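Local coordinates for catalase (Bacillus pumilus, PDB 4QOL), which catalyses the breakdown of hydrogen peroxide to water and oxygen at a heme and also shows peroxidase-like reactivity towards phenolic substrates, at residues Thr211-Tyr216 with Met266-Tyr271; Trp180-Glu185 with Lys442-Asp447; Thr89-Arg94 with Met298-Asn303. One frame throughout, in Å; residues are numbered along the deposited sequence.

Contact 1: Thr211-Tyr216 with Met266-Tyr271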
# COMPACT_ATOMS: atom_id res chain seq x y z
N THR A 211 -14.77 -33.83 23.54
CA THR A 211 -15.15 -33.08 22.31
C THR A 211 -16.49 -33.53 21.75
O THR A 211 -16.79 -34.74 21.72
CB THR A 211 -14.09 -33.27 21.20
OG1 THR A 211 -12.82 -32.83 21.67
CG2 THR A 211 -14.49 -32.45 19.92
N LYS A 212 -17.33 -32.55 21.34
CA LYS A 212 -18.54 -32.82 20.58
C LYS A 212 -18.47 -31.93 19.33
O LYS A 212 -17.85 -30.87 19.34
CB LYS A 212 -19.81 -32.40 21.32
CG LYS A 212 -19.98 -33.04 22.67
CD LYS A 212 -21.05 -34.07 22.62
CE LYS A 212 -21.23 -34.64 24.01
NZ LYS A 212 -21.59 -36.07 23.86
N TYR A 213 -19.04 -32.43 18.26
CA TYR A 213 -19.34 -31.59 17.11
C TYR A 213 -20.56 -30.70 17.40
O TYR A 213 -21.51 -31.10 18.04
CB TYR A 213 -19.65 -32.41 15.89
CG TYR A 213 -18.50 -33.15 15.21
CD1 TYR A 213 -17.26 -32.55 14.97
CD2 TYR A 213 -18.69 -34.44 14.77
CE1 TYR A 213 -16.26 -33.23 14.32
CE2 TYR A 213 -17.70 -35.10 14.08
CZ TYR A 213 -16.50 -34.49 13.86
OH TYR A 213 -15.55 -35.13 13.15
N VAL A 214 -20.50 -29.43 16.86
CA VAL A 214 -21.55 -28.48 17.08
C VAL A 214 -21.89 -27.75 15.78
O VAL A 214 -21.02 -27.50 14.97
CB VAL A 214 -21.19 -27.49 18.22
CG1 VAL A 214 -20.02 -26.62 17.84
CG2 VAL A 214 -22.40 -26.66 18.66
N LYS A 215 -23.17 -27.43 15.65
CA LYS A 215 -23.69 -26.50 14.66
C LYS A 215 -24.47 -25.41 15.37
O LYS A 215 -25.20 -25.63 16.34
CB LYS A 215 -24.56 -27.27 13.63
CG LYS A 215 -23.73 -27.94 12.58
CD LYS A 215 -24.55 -28.45 11.41
CE LYS A 215 -23.68 -29.19 10.43
NZ LYS A 215 -22.83 -28.37 9.57
N TYR A 216 -24.29 -24.19 14.87
CA TYR A 216 -24.95 -23.00 15.40
C TYR A 216 -26.11 -22.53 14.50
O TYR A 216 -26.01 -22.54 13.23
CB TYR A 216 -23.97 -21.86 15.45
CG TYR A 216 -22.80 -21.98 16.41
CD1 TYR A 216 -22.94 -21.65 17.75
CD2 TYR A 216 -21.52 -22.31 15.94
CE1 TYR A 216 -21.86 -21.71 18.62
CE2 TYR A 216 -20.44 -22.33 16.80
CZ TYR A 216 -20.61 -22.04 18.13
OH TYR A 216 -19.52 -22.01 18.94
N MET A 266 -23.44 -33.26 18.28
CA MET A 266 -23.26 -34.62 17.76
C MET A 266 -22.00 -35.24 18.32
O MET A 266 -20.94 -34.61 18.32
CB MET A 266 -23.23 -34.57 16.22
CG MET A 266 -22.84 -35.86 15.55
SD MET A 266 -22.60 -35.65 13.76
CE MET A 266 -24.23 -35.35 13.13
N PRO A 267 -22.09 -36.48 18.84
CA PRO A 267 -20.84 -37.19 19.15
C PRO A 267 -19.92 -37.38 17.98
O PRO A 267 -20.38 -37.66 16.90
CB PRO A 267 -21.33 -38.58 19.61
CG PRO A 267 -22.78 -38.48 19.83
CD PRO A 267 -23.30 -37.26 19.11
N LEU A 268 -18.61 -37.26 18.19
CA LEU A 268 -17.66 -37.52 17.10
C LEU A 268 -17.92 -38.88 16.50
O LEU A 268 -17.79 -39.07 15.29
CB LEU A 268 -16.23 -37.46 17.57
CG LEU A 268 -15.72 -36.14 18.10
CD1 LEU A 268 -14.24 -36.29 18.44
CD2 LEU A 268 -15.93 -35.04 17.08
N SER A 269 -18.31 -39.83 17.34
CA SER A 269 -18.45 -41.21 16.88
C SER A 269 -19.64 -41.44 15.93
O SER A 269 -19.75 -42.52 15.36
CB SER A 269 -18.58 -42.16 18.09
OG SER A 269 -19.67 -41.82 18.92
N ASP A 270 -20.54 -40.45 15.82
CA ASP A 270 -21.68 -40.59 14.88
C ASP A 270 -21.25 -40.49 13.44
O ASP A 270 -22.05 -40.85 12.55
CB ASP A 270 -22.75 -39.54 15.13
CG ASP A 270 -23.73 -39.94 16.25
OD1 ASP A 270 -23.54 -40.99 16.89
OD2 ASP A 270 -24.74 -39.21 16.42
N TYR A 271 -20.02 -40.01 13.16
CA TYR A 271 -19.54 -39.94 11.77
C TYR A 271 -19.86 -41.22 11.07
O TYR A 271 -20.38 -41.25 9.93
CB TYR A 271 -18.01 -39.74 11.68
CG TYR A 271 -17.48 -39.91 10.23
CD1 TYR A 271 -17.45 -38.84 9.34
CD2 TYR A 271 -17.05 -41.15 9.75
CE1 TYR A 271 -17.00 -38.99 8.04
CE2 TYR A 271 -16.63 -41.32 8.44
CZ TYR A 271 -16.58 -40.23 7.58
OH TYR A 271 -16.14 -40.36 6.26
O HOH W 1 -17.93 -36.86 21.33
O HOH W 2 -15.61 -38.05 13.98
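Tyr213 and Met266 form an antiparallel hydrogen-bonded pair where strands 211-220 and 258-267 run side by side. Tyr213 N donates to Met266 O at 2.9 Å, with a bent N-H...O angle of 139°, and Met266 N returns a straighter bond to Tyr213 O, also of 2.9 Å. Both side chains therefore leave the sheet on the same face. Tyr213 CB starts 4.2 Å from Met266 CB and also passes Met266 O. At chi1 -72° CG stands beside the backbone N, opposite the carbonyl carbon, and this sends the ring out over Leu268, the first residue of the 3-10 turn that follows Pro267. Leu268 CD2 caps one face of the ring in a CH-pi contact, while its sister CD1 packs on Thr211, 4.1 Å from CB. Met266 SD makes a Met-aromatic contact from an oblique direction, 5.5 Å from the Tyr213 ring centroid. At the tip, Tyr213 OH is 3.0 Å from a water that in turn donates to Leu268 O over 2.7 Å, tying the phenol to the backbone of the turn. A leucine in place of the tyrosine would probably leave that water without its phenol partner and strip Leu268 CD2 of the flat surface on which it rests. The turn itself is closed by Asp270 N bonding to Pro267 O. The backbone bonds thus set the register at Tyr213 and Met266, while the ring and its water-bridged hydroxyl tie the following 3-10 segment to strand 211-220.

Contact 2: Trp180-Glu185 with Lys442-Asp447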
# COMPACT_ATOMS: atom_id res chain seq x y z
N TRP A 180 -31.88 -24.17 -1.80
CA TRP A 180 -32.22 -23.10 -0.88
C TRP A 180 -32.17 -21.70 -1.49
O TRP A 180 -33.08 -20.93 -1.29
CB TRP A 180 -31.24 -23.11 0.34
CG TRP A 180 -31.37 -24.18 1.30
CD1 TRP A 180 -31.01 -25.50 1.14
CD2 TRP A 180 -31.83 -24.06 2.65
NE1 TRP A 180 -31.19 -26.15 2.27
CE2 TRP A 180 -31.73 -25.32 3.22
CE3 TRP A 180 -32.36 -23.03 3.41
CZ2 TRP A 180 -32.10 -25.59 4.56
CZ3 TRP A 180 -32.73 -23.31 4.74
CH2 TRP A 180 -32.60 -24.56 5.28
N LEU A 181 -31.09 -21.42 -2.20
CA LEU A 181 -30.85 -20.09 -2.79
C LEU A 181 -31.93 -19.68 -3.79
O LEU A 181 -32.22 -18.48 -3.91
CB LEU A 181 -29.51 -20.08 -3.49
CG LEU A 181 -29.04 -18.71 -4.00
CD1 LEU A 181 -28.97 -17.65 -2.90
CD2 LEU A 181 -27.67 -18.85 -4.71
N PHE A 182 -32.53 -20.66 -4.51
CA PHE A 182 -33.56 -20.26 -5.48
C PHE A 182 -34.97 -20.45 -4.94
O PHE A 182 -35.93 -20.20 -5.65
CB PHE A 182 -33.32 -20.94 -6.83
CG PHE A 182 -32.23 -20.33 -7.59
CD1 PHE A 182 -32.48 -19.26 -8.43
CD2 PHE A 182 -30.92 -20.73 -7.43
CE1 PHE A 182 -31.46 -18.64 -9.11
CE2 PHE A 182 -29.89 -20.12 -8.15
CZ PHE A 182 -30.17 -19.10 -9.01
N SER A 183 -35.10 -20.82 -3.66
CA SER A 183 -36.36 -20.50 -2.90
C SER A 183 -36.45 -19.02 -2.70
O SER A 183 -35.51 -18.27 -3.04
CB SER A 183 -36.44 -21.20 -1.55
OG SER A 183 -35.64 -20.57 -0.55
N ASP A 184 -37.56 -18.52 -2.19
CA ASP A 184 -37.59 -17.08 -2.01
C ASP A 184 -36.65 -16.66 -0.88
O ASP A 184 -36.39 -15.45 -0.68
CB ASP A 184 -39.01 -16.56 -1.78
CG ASP A 184 -39.89 -16.57 -3.08
OD1 ASP A 184 -39.37 -16.49 -4.23
OD2 ASP A 184 -41.13 -16.55 -2.89
N GLU A 185 -36.12 -17.61 -0.13
CA GLU A 185 -35.17 -17.21 0.94
C GLU A 185 -33.83 -16.71 0.33
O GLU A 185 -33.03 -16.11 1.05
CB GLU A 185 -34.90 -18.35 1.95
CG GLU A 185 -34.33 -17.83 3.25
CD GLU A 185 -34.23 -18.90 4.34
OE1 GLU A 185 -34.89 -19.95 4.25
OE2 GLU A 185 -33.53 -18.65 5.32
N LYS A 442 -40.17 -21.39 -10.52
CA LYS A 442 -40.26 -20.08 -11.19
C LYS A 442 -38.90 -19.33 -11.17
O LYS A 442 -38.44 -18.80 -12.15
CB LYS A 442 -41.30 -19.26 -10.44
CG LYS A 442 -41.45 -17.81 -10.90
CD LYS A 442 -42.32 -17.04 -9.92
CE LYS A 442 -42.83 -15.76 -10.56
NZ LYS A 442 -41.77 -14.71 -10.63
N ASN A 443 -38.25 -19.34 -9.99
CA ASN A 443 -36.98 -18.58 -9.82
C ASN A 443 -35.84 -19.23 -10.58
O ASN A 443 -35.07 -18.57 -11.26
CB ASN A 443 -36.62 -18.52 -8.35
CG ASN A 443 -37.60 -17.73 -7.52
OD1 ASN A 443 -38.33 -16.88 -8.04
ND2 ASN A 443 -37.58 -17.94 -6.20
N LEU A 444 -35.82 -20.57 -10.57
CA LEU A 444 -34.85 -21.33 -11.38
C LEU A 444 -35.05 -21.15 -12.85
O LEU A 444 -34.12 -20.96 -13.59
CB LEU A 444 -34.88 -22.82 -11.04
CG LEU A 444 -34.26 -23.22 -9.70
CD1 LEU A 444 -34.63 -24.66 -9.41
CD2 LEU A 444 -32.74 -23.08 -9.68
N THR A 445 -36.31 -21.19 -13.29
CA THR A 445 -36.60 -21.04 -14.71
C THR A 445 -36.15 -19.68 -15.24
O THR A 445 -35.54 -19.58 -16.32
CB THR A 445 -38.14 -21.26 -14.97
OG1 THR A 445 -38.51 -22.60 -14.57
CG2 THR A 445 -38.51 -21.01 -16.39
N ALA A 446 -36.44 -18.64 -14.50
CA ALA A 446 -36.05 -17.30 -14.91
C ALA A 446 -34.54 -17.16 -15.03
O ALA A 446 -34.05 -16.41 -15.85
CB ALA A 446 -36.59 -16.26 -13.94
N ASP A 447 -33.82 -17.87 -14.15
CA ASP A 447 -32.37 -17.84 -14.17
C ASP A 447 -31.70 -18.67 -15.25
O ASP A 447 -30.62 -18.32 -15.74
CB ASP A 447 -31.84 -18.30 -12.79
CG ASP A 447 -30.71 -17.39 -12.26
OD1 ASP A 447 -30.96 -16.18 -12.12
OD2 ASP A 447 -29.58 -17.89 -12.14
O HOH W 3 -40.29 -15.47 -6.45
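The Phe182 ring is met from several directions by helix 434-448. Leu444 CD2 approaches obliquely, 3.5 Å from Phe182 CG, whereas Asp447 OD1 lies at the ring edge, in its plane. The other carboxylate oxygen, Asp447 OD2, comes within 3.4 Å of Phe182 CZ, and the ring and carboxylate planes are turned 56° apart. That carboxylate is not left to the ring alone: OD2 accepts hydrogen bonds from Tyr164 OH and Trp165 NE1 on helix 161-169.

The second flat group is the Asn443 amide, whose ND2 spends its two N-H bonds on the other segment. One reaches Phe182 O at 2.9 Å, coming from above the carbonyl plane; the other runs almost straight, at 174°, to Asp184 OD1 at 3.0 Å, on the anti side, though tilted out of the carboxylate plane. Both acceptors lie close to the amide plane, which fixes the rotation of the group. A water that donates to Asp184 OD1 at 2.6 Å and to Asn443 OD1 at 2.9 Å closes the polar cluster. With chi1 -66°, Asn443 CG lies beside its backbone N, and the amide is presented to the chain just past the end of helix 175-181.

Within that chain Ser183 OG accepts from Glu185 N, an ST turn over Ser183-Glu185, and also donates to Trp180 O. Side-chain amide bonding to a helix exit, with an aromatic ring packed alongside, here joins the exit of helix 175-181 in the catalase core to helix 434-448 of the C-terminal helical region.

Contact 3: Thr89-Arg94 with Met298-Asn303. With HEM (protoporphyrin IX containing Fe), chain E.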
# COMPACT_ATOMS: atom_id res chain seq x y z
N THR A 89 -22.17 -10.69 27.07
CA THR A 89 -20.97 -10.36 26.29
C THR A 89 -21.39 -9.35 25.23
O THR A 89 -22.38 -9.56 24.51
CB THR A 89 -20.45 -11.60 25.62
OG1 THR A 89 -20.13 -12.55 26.65
CG2 THR A 89 -19.20 -11.33 24.77
N ASP A 90 -20.60 -8.28 25.09
CA ASP A 90 -20.81 -7.34 24.03
C ASP A 90 -20.55 -7.99 22.64
O ASP A 90 -19.62 -8.79 22.51
CB ASP A 90 -19.90 -6.09 24.21
CG ASP A 90 -20.37 -5.17 25.30
OD1 ASP A 90 -21.49 -5.35 25.84
OD2 ASP A 90 -19.63 -4.22 25.62
N VAL A 91 -21.29 -7.52 21.59
CA VAL A 91 -21.06 -7.98 20.22
C VAL A 91 -21.03 -6.79 19.26
O VAL A 91 -21.58 -5.74 19.54
CB VAL A 91 -22.10 -9.00 19.68
CG1 VAL A 91 -22.08 -10.30 20.49
CG2 VAL A 91 -23.53 -8.46 19.67
N PHE A 92 -20.33 -7.00 18.17
CA PHE A 92 -20.51 -6.28 16.93
C PHE A 92 -20.89 -7.23 15.84
O PHE A 92 -20.26 -8.27 15.70
CB PHE A 92 -19.23 -5.49 16.53
CG PHE A 92 -19.40 -4.69 15.27
CD1 PHE A 92 -20.16 -3.55 15.27
CD2 PHE A 92 -18.83 -5.13 14.10
CE1 PHE A 92 -20.39 -2.84 14.06
CE2 PHE A 92 -19.04 -4.42 12.91
CZ PHE A 92 -19.77 -3.27 12.90
N VAL A 93 -21.84 -6.80 14.97
CA VAL A 93 -22.41 -7.67 13.93
C VAL A 93 -22.44 -6.93 12.63
O VAL A 93 -22.82 -5.77 12.59
CB VAL A 93 -23.89 -8.12 14.29
CG1 VAL A 93 -24.50 -8.87 13.11
CG2 VAL A 93 -23.87 -8.92 15.61
N ARG A 94 -21.96 -7.58 11.58
CA ARG A 94 -22.13 -7.04 10.23
C ARG A 94 -22.94 -8.03 9.35
O ARG A 94 -22.65 -9.22 9.32
CB ARG A 94 -20.80 -6.75 9.55
CG ARG A 94 -20.92 -6.06 8.20
CD ARG A 94 -19.55 -5.54 7.71
NE ARG A 94 -19.60 -4.94 6.37
CZ ARG A 94 -19.62 -5.61 5.22
NH1 ARG A 94 -19.68 -6.90 5.17
NH2 ARG A 94 -19.60 -4.93 4.07
N MET A 298 -29.19 -12.80 21.45
CA MET A 298 -28.43 -11.61 21.02
C MET A 298 -29.40 -10.49 20.58
O MET A 298 -30.30 -10.69 19.76
CB MET A 298 -27.51 -11.95 19.84
CG MET A 298 -26.80 -10.72 19.27
SD MET A 298 -25.59 -11.22 18.00
CE MET A 298 -26.65 -11.62 16.62
N THR A 299 -29.21 -9.32 21.15
CA THR A 299 -30.02 -8.15 20.86
C THR A 299 -29.09 -7.09 20.31
O THR A 299 -28.08 -6.75 20.94
CB THR A 299 -30.72 -7.62 22.12
OG1 THR A 299 -31.47 -8.70 22.67
CG2 THR A 299 -31.61 -6.48 21.82
N LEU A 300 -29.46 -6.54 19.17
CA LEU A 300 -28.71 -5.42 18.60
C LEU A 300 -29.37 -4.09 18.91
O LEU A 300 -30.53 -3.86 18.50
CB LEU A 300 -28.57 -5.61 17.09
CG LEU A 300 -27.90 -6.93 16.68
CD1 LEU A 300 -27.75 -6.95 15.17
CD2 LEU A 300 -26.57 -7.12 17.39
N ASN A 301 -28.63 -3.22 19.60
CA ASN A 301 -29.25 -2.04 20.22
C ASN A 301 -28.51 -0.70 20.01
O ASN A 301 -28.88 0.30 20.60
CB ASN A 301 -29.47 -2.29 21.71
CG ASN A 301 -28.17 -2.49 22.47
OD1 ASN A 301 -27.09 -2.27 21.95
ND2 ASN A 301 -28.28 -2.92 23.72
N ARG A 302 -27.48 -0.68 19.17
CA ARG A 302 -26.71 0.54 18.95
C ARG A 302 -26.14 0.61 17.52
O ARG A 302 -25.40 -0.27 17.10
CB ARG A 302 -25.61 0.61 20.01
CG ARG A 302 -24.81 1.89 19.96
CD ARG A 302 -23.92 2.11 21.18
NE ARG A 302 -23.11 0.93 21.53
CZ ARG A 302 -21.83 0.72 21.22
NH1 ARG A 302 -21.11 1.58 20.55
NH2 ARG A 302 -21.25 -0.41 21.62
N ASN A 303 -26.41 1.72 16.83
CA ASN A 303 -25.78 1.96 15.57
C ASN A 303 -24.34 2.47 15.81
O ASN A 303 -24.04 3.10 16.82
CB ASN A 303 -26.58 2.94 14.73
CG ASN A 303 -27.90 2.35 14.28
OD1 ASN A 303 -27.94 1.23 13.75
ND2 ASN A 303 -28.97 3.09 14.47
CHA HEM E . -16.22 -12.19 3.85
CHB HEM E . -13.34 -15.63 2.00
CHC HEM E . -16.96 -18.96 2.80
CHD HEM E . -19.39 -15.56 5.25
C1A HEM E . -15.15 -12.83 3.25
C2A HEM E . -13.95 -12.20 2.79
C3A HEM E . -13.15 -13.17 2.27
C4A HEM E . -13.83 -14.39 2.42
CMA HEM E . -11.75 -13.13 1.73
CAA HEM E . -13.66 -10.74 2.92
CBA HEM E . -13.41 -10.50 4.42
CGA HEM E . -12.93 -9.12 4.69
O1A HEM E . -12.94 -8.72 5.87
O2A HEM E . -12.43 -8.42 3.79
C1B HEM E . -14.14 -16.81 2.06
C2B HEM E . -13.66 -18.07 1.58
C3B HEM E . -14.64 -19.00 1.77
C4B HEM E . -15.76 -18.31 2.45
CMB HEM E . -12.29 -18.29 0.98
CAB HEM E . -14.64 -20.43 1.48
CBB HEM E . -13.48 -21.04 1.23
C1C HEM E . -17.94 -18.31 3.55
C2C HEM E . -18.92 -18.97 4.25
C3C HEM E . -19.62 -18.01 4.92
C4C HEM E . -19.01 -16.75 4.69
CMC HEM E . -19.19 -20.45 4.16
CAC HEM E . -20.66 -18.24 5.86
CBC HEM E . -20.66 -19.40 6.49
C1D HEM E . -18.67 -14.37 5.03
C2D HEM E . -19.15 -13.09 5.56
C3D HEM E . -18.30 -12.13 5.16
C4D HEM E . -17.29 -12.84 4.39
CMD HEM E . -20.39 -12.96 6.38
CAD HEM E . -18.35 -10.66 5.47
CBD HEM E . -17.75 -10.49 6.89
CGD HEM E . -17.85 -9.02 7.16
O1D HEM E . -18.93 -8.61 7.57
O2D HEM E . -16.88 -8.24 6.98
NA HEM E . -15.06 -14.21 3.04
NB HEM E . -15.37 -17.03 2.56
NC HEM E . -17.95 -16.97 3.87
ND HEM E . -17.56 -14.19 4.33
FE HEM E . -16.51 -15.56 3.48
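Val91 and Val93 each turn a CG2 methyl onto Met298 and Leu300, and the interaction between the two strands is entirely apolar. Val93 CG2 meets Met298 SD tip to tip at 3.7 Å and touches Leu300 CD2 at the same separation, the valine and leucine crossing at about a right angle. Val91 CG2 lies 3.8 Å from Met298 SD. The bend at the end of Met298 (chi3 75°) turns CE as well towards Val93, 4.0 Å from its CG2.

Around this cluster Met298 also packs on Phe67, Phe114, Val116 and Trp259, and Leu300 on Trp259, consistent with the apolar interior of the beta-barrel that catalases share. Arg94, next along the strand, leaves the backbone on the side away from strand 298-302. Its NH1 donates to the heme propionate oxygen O1D at 3.0 Å with an angle of 156°, the oxygen lying at the guanidinium edge; Arg54, Gln344 and Arg347 also hydrogen-bond to the heme.

Strands 88-96 and 293-302 are not direct neighbours: the axes of segments 89-94 and 298-302 cross at 71° and come no closer than 8.5 Å. Strand 60-69 pairs with both, with a classic beta bulge at Asn301 and Arg302 opposite its Tyr64.

How the contacts relate
Contacts 1 and 3 belong to the same antiparallel sheet, in which strands 258-267 and 293-302 are neighbours, yet their centres lie 28 Å apart. Contact 3 is buried and purely apolar between its two strands, which share no hydrogen bond, whereas contact 1, only partly buried, is the end of a direct strand pairing, with backbone bonds and bridging water. Contact 2 is also buried, but polar groups carry much of it, and it joins a helix end to helix 434-448 of the C-terminal region instead of strand to strand. Along the chain contact 1 is nested inside the loops closed by contacts 2 and 3, which cross each other. Of the three, contact 3 alone includes a heme-binding residue.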